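PDB 4GUZ: probable arylamine n-acetyl transferase from Mycobacterium abscessus, which probably transfers the acetyl group of acetyl-coenzyme A to the nitrogen of arylamine substrates. Local coordinates for residues T218-V222 with I232-R236; D169-E175 with S187-L193. All blocks are in the same frame, centred on the assembly; numbering follows the deposited sequence.

Contact 1: T218-V222 with I232-R236; sequences TRAFV and ILDHR
The backbone N of H235 donates to A220 O across 2.8 Å, the shortest of three main-chain bonds that zip 218-222 to 232-236. The other two form a reciprocal pair: V222 N gives to L233 O, and L233 N returns a bond to V222 O. Just outside the paired strand residues, the guanidinium of R219 lies flat on the H235 imidazole, planes 28° apart, with R219 NH1 3.3 Å from H235 CD2. R219 CG rests over the same ring face, and the bend at chi3 (53°) carries the guanidinium back onto it. On the F221-D234 side of the sheet, I232 CG2 sits over one face of the F221 ring, 3.6 Å from F221 CZ, while the D234 carboxylate comes to the ring edge, its plane turned 81° from that of the ring. V222 and L233 meet CB to CB on the other side, which helix 254-263 covers through L261 and V257. N50, directly after strand 48-49, bonds both F221 N and R219 O. This is an antiparallel beta-hairpin, with an arginine-histidine stack at its open end.

Contact 2: D169-E175 with S187-L193; sequences DGWTLSE and SRHTFVL
W171 packs against F191 on the buried side of this strand pair, W171 CB standing over one face of the phenyl ring 3.4 Å from F191 CZ. F191 has CG between its backbone N and carbonyl carbon (chi1 59°), which lays the ring face beneath W171 CB; the indole and phenyl planes are nearly parallel but slid apart. Farther out, W171 CZ3 touches L193 CG at 3.7 Å, and V145 O accepts from the indole NE1. Along the same side L173 lies beside H189: L173 CB is 3.6 Å from H189 CE1, and H189 NE2 is hydrogen-bonded to D131. The face of T172 and T190 has fewer contacts, and there T172 is partly exposed although T190 is buried. Looser too is the D169 end, where a water bridges D169 O and L193 N in place of a direct bond. At the other end a bulge centres on L173 O, which takes a bond from R188 N at 2.8 Å and a weak one from H189 N. R188, itself in the bulge, forms a salt bridge: NE donates an almost straight 2.7 Å bond to the anti lone pair of E175 OE1, the carboxylate plane turned 67° from the guanidinium. The arrangement is a classic beta bulge in an antiparallel hairpin; its H189 lies against H116 and bonds D131, members of a probable Cys-His-Asp triad like that of the arylamine N-acetyltransferase family.

Overall arrangement
Contact 2 closes before contact 1 opens along the chain, helix 198-210 lying between them, and each joins the two strands of a beta hairpin. The hairpins belong to different antiparallel sheets: strands 170-176 and 185-196 sit inside the larger one, next to strands 155-162 and 96-104, whereas strands 221-226 and 229-234 lie inside the smaller, between strands 48-49 and 237-242. Their centres are 24 Å apart and their nearest atoms about 7 Å, without touching. T136 is a shared neighbour, touched by I232 and weakly hydrogen-bonded by R188. The same hairpin motif thus occurs in both sheets, in the larger beside the probable catalytic triad and in the smaller packed against helix 254-263.

Contact 1: T218-V222 with I232-R236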
ATOM      1  N   THR A 218      12.222 -10.511  -6.048  1.00 33.07           N
ATOM      2  CA  THR A 218      12.599 -11.916  -5.902  1.00 32.20           C
ATOM      3  C   THR A 218      12.013 -12.652  -4.687  1.00 33.07           C
ATOM      4  O   THR A 218      11.887 -13.877  -4.762  1.00 32.55           O
ATOM      5  CB  THR A 218      14.131 -12.052  -5.888  1.00 41.99           C
ATOM      6  OG1 THR A 218      14.699 -11.101  -4.982  1.00 42.59           O
ATOM      7  CG2 THR A 218      14.744 -11.877  -7.286  1.00 41.77           C
ATOM      8  N   ARG A 219      11.693 -11.961  -3.577  1.00 25.87           N
ATOM      9  CA  ARG A 219      11.232 -12.693  -2.391  1.00 23.55           C
ATOM     10  C   ARG A 219       9.866 -12.231  -1.898  1.00 25.45           C
ATOM     11  O   ARG A 219       9.590 -11.039  -1.902  1.00 25.12           O
ATOM     12  CB  ARG A 219      12.268 -12.570  -1.279  1.00 24.63           C
ATOM     13  CG  ARG A 219      13.574 -13.314  -1.610  1.00 32.44           C
ATOM     14  CD  ARG A 219      14.766 -12.760  -0.865  1.00 29.68           C
ATOM     15  NE  ARG A 219      14.542 -12.693   0.581  1.00 30.72           N
ATOM     16  CZ  ARG A 219      14.860 -13.650   1.443  1.00 38.44           C
ATOM     17  NH1 ARG A 219      15.407 -14.781   1.018  1.00 26.93           N
ATOM     18  NH2 ARG A 219      14.635 -13.483   2.741  1.00 27.29           N
ATOM     19  N   ALA A 220       9.014 -13.199  -1.482  1.00 20.23           N
ATOM     20  CA  ALA A 220       7.648 -12.985  -1.006  1.00 19.96           C
ATOM     21  C   ALA A 220       7.582 -11.970   0.138  1.00 23.09           C
ATOM     22  O   ALA A 220       8.387 -12.010   1.057  1.00 21.77           O
ATOM     23  CB  ALA A 220       7.037 -14.306  -0.561  1.00 20.73           C
ATOM     24  N   PHE A 221       6.658 -11.006   0.016  1.00 18.88           N
ATOM     25  CA  PHE A 221       6.396  -9.995   1.038  1.00 17.82           C
ATOM     26  C   PHE A 221       4.902  -9.827   1.076  1.00 21.21           C
ATOM     27  O   PHE A 221       4.303  -9.452   0.070  1.00 21.12           O
ATOM     28  CB  PHE A 221       7.129  -8.671   0.777  1.00 18.72           C
ATOM     29  CG  PHE A 221       7.419  -7.884   2.041  1.00 20.24           C
ATOM     30  CD1 PHE A 221       8.436  -8.272   2.907  1.00 22.39           C
ATOM     31  CD2 PHE A 221       6.695  -6.738   2.348  1.00 23.46           C
ATOM     32  CE1 PHE A 221       8.697  -7.544   4.077  1.00 24.00           C
ATOM     33  CE2 PHE A 221       6.996  -5.977   3.491  1.00 24.81           C
ATOM     34  CZ  PHE A 221       7.991  -6.386   4.345  1.00 23.21           C
ATOM     35  N   VAL A 222       4.290 -10.229   2.186  1.00 16.52           N
ATOM     36  CA  VAL A 222       2.835 -10.209   2.351  1.00 15.93           C
ATOM     37  C   VAL A 222       2.517  -9.455   3.636  1.00 19.55           C
ATOM     38  O   VAL A 222       3.223  -9.609   4.632  1.00 18.71           O
ATOM     39  CB  VAL A 222       2.278 -11.663   2.335  1.00 19.28           C
ATOM     40  CG1 VAL A 222       0.768 -11.679   2.471  1.00 18.81           C
ATOM     41  CG2 VAL A 222       2.702 -12.400   1.058  1.00 18.52           C
ATOM     42  N   ILE A 232       3.254  -9.663   8.926  1.00 16.87           N
ATOM     43  CA  ILE A 232       4.126  -9.494   7.778  1.00 16.56           C
ATOM     44  C   ILE A 232       4.823 -10.818   7.535  1.00 21.32           C
ATOM     45  O   ILE A 232       5.518 -11.296   8.427  1.00 21.15           O
ATOM     46  CB  ILE A 232       5.187  -8.354   7.921  1.00 18.47           C
ATOM     47  CG1 ILE A 232       4.570  -6.943   8.124  1.00 17.83           C
ATOM     48  CG2 ILE A 232       6.141  -8.364   6.701  1.00 18.26           C
ATOM     49  CD1 ILE A 232       5.632  -5.756   8.454  1.00 18.71           C
ATOM     50  N   LEU A 233       4.668 -11.383   6.338  1.00 18.36           N
ATOM     51  CA  LEU A 233       5.433 -12.551   5.930  1.00 17.22           C
ATOM     52  C   LEU A 233       6.625 -12.033   5.121  1.00 21.07           C
ATOM     53  O   LEU A 233       6.452 -11.414   4.066  1.00 19.34           O
ATOM     54  CB  LEU A 233       4.573 -13.547   5.134  1.00 16.84           C
ATOM     55  CG  LEU A 233       5.310 -14.765   4.576  1.00 20.46           C
ATOM     56  CD1 LEU A 233       5.760 -15.707   5.701  1.00 20.89           C
ATOM     57  CD2 LEU A 233       4.465 -15.508   3.570  1.00 22.67           C
ATOM     58  N   ASP A 234       7.833 -12.211   5.662  1.00 18.29           N
ATOM     59  CA  ASP A 234       9.046 -11.745   5.017  1.00 17.16           C
ATOM     60  C   ASP A 234       9.730 -13.004   4.481  1.00 21.16           C
ATOM     61  O   ASP A 234      10.452 -13.683   5.214  1.00 19.28           O
ATOM     62  CB  ASP A 234       9.911 -10.942   6.020  1.00 19.13           C
ATOM     63  CG  ASP A 234      11.114 -10.253   5.400  1.00 24.12           C
ATOM     64  OD1 ASP A 234      11.305 -10.382   4.171  1.00 22.49           O
ATOM     65  OD2 ASP A 234      11.872  -9.579   6.150  1.00 26.82           O
ATOM     66  N   HIS A 235       9.379 -13.372   3.232  1.00 19.80           N
ATOM     67  CA  HIS A 235       9.823 -14.582   2.522  1.00 21.70           C
ATOM     68  C   HIS A 235       9.176 -15.790   3.233  1.00 25.96           C
ATOM     69  O   HIS A 235       7.990 -16.036   3.000  1.00 26.59           O
ATOM     70  CB  HIS A 235      11.362 -14.670   2.407  1.00 23.59           C
ATOM     71  CG  HIS A 235      11.849 -15.705   1.445  1.00 28.69           C
ATOM     72  ND1 HIS A 235      11.411 -15.737   0.133  1.00 31.74           N
ATOM     73  CD2 HIS A 235      12.773 -16.678   1.621  1.00 31.66           C
ATOM     74  CE1 HIS A 235      12.056 -16.744  -0.436  1.00 31.36           C
ATOM     75  NE2 HIS A 235      12.891 -17.335   0.413  1.00 31.44           N
ATOM     76  N   ARG A 236       9.896 -16.468   4.144  1.00 21.23           N
ATOM     77  CA  ARG A 236       9.365 -17.603   4.921  1.00 20.57           C
ATOM     78  C   ARG A 236       9.267 -17.259   6.429  1.00 21.79           C
ATOM     79  O   ARG A 236       8.914 -18.113   7.241  1.00 21.30           O
ATOM     80  CB  ARG A 236      10.258 -18.845   4.715  1.00 19.99           C
ATOM     81  CG  ARG A 236      10.023 -19.564   3.389  1.00 26.72           C
ATOM     82  CD  ARG A 236      11.123 -20.573   3.081  1.00 32.93           C
ATOM     83  NE  ARG A 236      11.302 -21.567   4.143  1.00 38.39           N
ATOM     84  CZ  ARG A 236      12.156 -22.587   4.090  1.00 55.04           C
ATOM     85  NH1 ARG A 236      12.917 -22.772   3.015  1.00 38.79           N
ATOM     86  NH2 ARG A 236      12.246 -23.438   5.104  1.00 43.61           N
TER

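Contact 2: D169-E175 with S187-L193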
ATOM      1  N   ASP A 169      11.904  20.032  -1.087  1.00 16.65           N
ATOM      2  CA  ASP A 169      10.955  20.440  -0.052  1.00 15.36           C
ATOM      3  C   ASP A 169       9.964  19.314   0.019  1.00 17.88           C
ATOM      4  O   ASP A 169       9.232  19.078  -0.939  1.00 19.20           O
ATOM      5  CB  ASP A 169      10.292  21.807  -0.380  1.00 17.67           C
ATOM      6  CG  ASP A 169       9.123  22.175   0.514  1.00 24.41           C
ATOM      7  OD1 ASP A 169       9.066  21.678   1.659  1.00 24.41           O
ATOM      8  OD2 ASP A 169       8.253  22.940   0.063  1.00 31.78           O
ATOM      9  N   GLY A 170      10.001  18.560   1.106  1.00 13.97           N
ATOM     10  CA  GLY A 170       9.135  17.395   1.204  1.00 13.37           C
ATOM     11  C   GLY A 170       8.794  17.041   2.633  1.00 17.67           C
ATOM     12  O   GLY A 170       9.083  17.812   3.552  1.00 16.50           O
ATOM     13  N   TRP A 171       8.192  15.860   2.814  1.00 15.93           N
ATOM     14  CA  TRP A 171       7.797  15.364   4.131  1.00 16.41           C
ATOM     15  C   TRP A 171       8.383  14.000   4.407  1.00 18.46           C
ATOM     16  O   TRP A 171       8.486  13.184   3.489  1.00 16.88           O
ATOM     17  CB  TRP A 171       6.256  15.235   4.234  1.00 15.44           C
ATOM     18  CG  TRP A 171       5.505  16.526   4.339  1.00 16.14           C
ATOM     19  CD1 TRP A 171       4.926  17.051   5.463  1.00 19.46           C
ATOM     20  CD2 TRP A 171       5.268  17.471   3.286  1.00 16.07           C
ATOM     21  NE1 TRP A 171       4.370  18.281   5.179  1.00 18.82           N
ATOM     22  CE2 TRP A 171       4.575  18.569   3.855  1.00 20.00           C
ATOM     23  CE3 TRP A 171       5.573  17.499   1.912  1.00 17.75           C
ATOM     24  CZ2 TRP A 171       4.189  19.680   3.100  1.00 19.75           C
ATOM     25  CZ3 TRP A 171       5.258  18.629   1.179  1.00 19.66           C
ATOM     26  CH2 TRP A 171       4.540  19.691   1.763  1.00 20.57           C
ATOM     27  N   THR A 172       8.604  13.698   5.695  1.00 15.87           N
ATOM     28  CA  THR A 172       8.968  12.363   6.125  1.00 15.80           C
ATOM     29  C   THR A 172       7.810  11.841   6.925  1.00 17.55           C
ATOM     30  O   THR A 172       7.380  12.506   7.869  1.00 16.12           O
ATOM     31  CB  THR A 172      10.286  12.324   6.948  1.00 17.36           C
ATOM     32  OG1 THR A 172      11.341  12.913   6.205  1.00 16.53           O
ATOM     33  CG2 THR A 172      10.681  10.893   7.412  1.00 13.34           C
ATOM     34  N   LEU A 173       7.321  10.646   6.577  1.00 14.22           N
ATOM     35  CA  LEU A 173       6.340   9.962   7.402  1.00 14.00           C
ATOM     36  C   LEU A 173       7.113   8.922   8.190  1.00 16.55           C
ATOM     37  O   LEU A 173       7.817   8.114   7.575  1.00 14.73           O
ATOM     38  CB  LEU A 173       5.196   9.325   6.605  1.00 14.30           C
ATOM     39  CG  LEU A 173       4.138   8.636   7.459  1.00 18.24           C
ATOM     40  CD1 LEU A 173       3.172   9.669   8.075  1.00 18.75           C
ATOM     41  CD2 LEU A 173       3.348   7.609   6.646  1.00 20.37           C
ATOM     42  N   SER A 174       7.033   8.968   9.535  1.00 12.99           N
ATOM     43  CA  SER A 174       7.751   8.021  10.409  1.00 12.13           C
ATOM     44  C   SER A 174       6.775   7.183  11.215  1.00 19.49           C
ATOM     45  O   SER A 174       5.645   7.618  11.478  1.00 17.90           O
ATOM     46  CB  SER A 174       8.689   8.750  11.378  1.00 12.58           C
ATOM     47  OG  SER A 174       9.669   9.542  10.720  1.00 18.03           O
ATOM     48  N   GLU A 175       7.218   6.004  11.653  1.00 17.27           N
ATOM     49  CA  GLU A 175       6.361   5.165  12.511  1.00 16.91           C
ATOM     50  C   GLU A 175       6.998   5.159  13.873  1.00 20.61           C
ATOM     51  O   GLU A 175       8.218   5.307  13.969  1.00 16.86           O
ATOM     52  CB  GLU A 175       6.163   3.742  11.948  1.00 18.27           C
ATOM     53  CG  GLU A 175       7.460   2.957  11.749  1.00 20.36           C
ATOM     54  CD  GLU A 175       7.304   1.540  11.228  1.00 35.89           C
ATOM     55  OE1 GLU A 175       6.803   1.376  10.093  1.00 26.31           O
ATOM     56  OE2 GLU A 175       7.738   0.596  11.929  1.00 22.49           O
ATOM     57  N   SER A 187      11.941   6.454  10.353  1.00 16.93           N
ATOM     58  CA  SER A 187      11.456   6.972   9.061  1.00 16.27           C
ATOM     59  C   SER A 187      10.919   5.837   8.198  1.00 20.18           C
ATOM     60  O   SER A 187      11.566   4.792   8.098  1.00 20.74           O
ATOM     61  CB  SER A 187      12.546   7.726   8.304  1.00 20.03           C
ATOM     62  OG  SER A 187      13.578   6.857   7.862  1.00 25.29           O
ATOM     63  N   ARG A 188       9.724   6.025   7.602  1.00 16.12           N
ATOM     64  CA  ARG A 188       9.153   5.044   6.671  1.00 15.82           C
ATOM     65  C   ARG A 188       9.527   5.453   5.265  1.00 18.10           C
ATOM     66  O   ARG A 188      10.265   4.763   4.586  1.00 18.34           O
ATOM     67  CB  ARG A 188       7.627   4.953   6.790  1.00 16.51           C
ATOM     68  CG  ARG A 188       7.143   3.868   7.679  1.00 26.46           C
ATOM     69  CD  ARG A 188       5.658   3.712   7.488  1.00 24.76           C
ATOM     70  NE  ARG A 188       5.154   2.731   8.438  1.00 22.08           N
ATOM     71  CZ  ARG A 188       3.896   2.343   8.517  1.00 28.33           C
ATOM     72  NH1 ARG A 188       2.977   2.872   7.716  1.00 18.60           N
ATOM     73  NH2 ARG A 188       3.533   1.438   9.418  1.00 21.13           N
ATOM     74  N   HIS A 189       9.006   6.598   4.832  1.00 15.49           N
ATOM     75  CA  HIS A 189       9.283   7.142   3.510  1.00 13.74           C
ATOM     76  C   HIS A 189       9.370   8.660   3.550  1.00 16.40           C
ATOM     77  O   HIS A 189       8.935   9.294   4.520  1.00 14.18           O
ATOM     78  CB  HIS A 189       8.189   6.694   2.505  1.00 14.24           C
ATOM     79  CG  HIS A 189       6.766   7.011   2.883  1.00 16.83           C
ATOM     80  ND1 HIS A 189       6.289   8.307   2.883  1.00 18.42           N
ATOM     81  CD2 HIS A 189       5.735   6.162   3.128  1.00 18.01           C
ATOM     82  CE1 HIS A 189       5.018   8.220   3.224  1.00 17.50           C
ATOM     83  NE2 HIS A 189       4.627   6.940   3.345  1.00 17.98           N
ATOM     84  N   THR A 190       9.946   9.233   2.498  1.00 13.99           N
ATOM     85  CA  THR A 190       9.960  10.679   2.264  1.00 13.84           C
ATOM     86  C   THR A 190       9.152  10.892   0.999  1.00 17.02           C
ATOM     87  O   THR A 190       9.138  10.014   0.143  1.00 17.69           O
ATOM     88  CB  THR A 190      11.368  11.290   2.148  1.00 18.84           C
ATOM     89  OG1 THR A 190      12.033  10.780   0.980  1.00 16.39           O
ATOM     90  CG2 THR A 190      12.216  11.107   3.413  1.00 15.78           C
ATOM     91  N   PHE A 191       8.471  12.012   0.869  1.00 12.61           N
ATOM     92  CA  PHE A 191       7.725  12.283  -0.365  1.00 12.25           C
ATOM     93  C   PHE A 191       7.744  13.769  -0.665  1.00 16.16           C
ATOM     94  O   PHE A 191       7.985  14.578   0.214  1.00 13.06           O
ATOM     95  CB  PHE A 191       6.273  11.751  -0.319  1.00 13.41           C
ATOM     96  CG  PHE A 191       5.403  12.295   0.800  1.00 13.78           C
ATOM     97  CD1 PHE A 191       5.368  11.673   2.037  1.00 15.36           C
ATOM     98  CD2 PHE A 191       4.592  13.407   0.597  1.00 15.00           C
ATOM     99  CE1 PHE A 191       4.591  12.193   3.079  1.00 16.46           C
ATOM    100  CE2 PHE A 191       3.813  13.924   1.625  1.00 17.71           C
ATOM    101  CZ  PHE A 191       3.796  13.300   2.856  1.00 16.45           C
ATOM    102  N   VAL A 192       7.475  14.102  -1.923  1.00 15.25           N
ATOM    103  CA  VAL A 192       7.319  15.460  -2.453  1.00 14.70           C
ATOM    104  C   VAL A 192       5.950  15.473  -3.139  1.00 19.67           C
ATOM    105  O   VAL A 192       5.463  14.417  -3.551  1.00 18.22           O
ATOM    106  CB  VAL A 192       8.479  15.874  -3.388  1.00 16.88           C
ATOM    107  CG1 VAL A 192       9.807  15.941  -2.621  1.00 16.09           C
ATOM    108  CG2 VAL A 192       8.579  14.959  -4.597  1.00 16.42           C
ATOM    109  N   LEU A 193       5.338  16.651  -3.272  1.00 18.91           N
ATOM    110  CA  LEU A 193       4.006  16.742  -3.845  1.00 18.50           C
ATOM    111  C   LEU A 193       3.994  16.845  -5.367  1.00 19.67           C
ATOM    112  O   LEU A 193       2.915  17.048  -5.921  1.00 18.27           O
ATOM    113  CB  LEU A 193       3.263  17.929  -3.248  1.00 18.93           C
ATOM    114  CG  LEU A 193       3.123  17.931  -1.705  1.00 23.33           C
ATOM    115  CD1 LEU A 193       2.369  19.168  -1.251  1.00 23.73           C
ATOM    116  CD2 LEU A 193       2.439  16.642  -1.196  1.00 22.52           C
TER
HETATM  117  O   HOH W   1       6.850  18.963  -2.226  1.00 18.30           O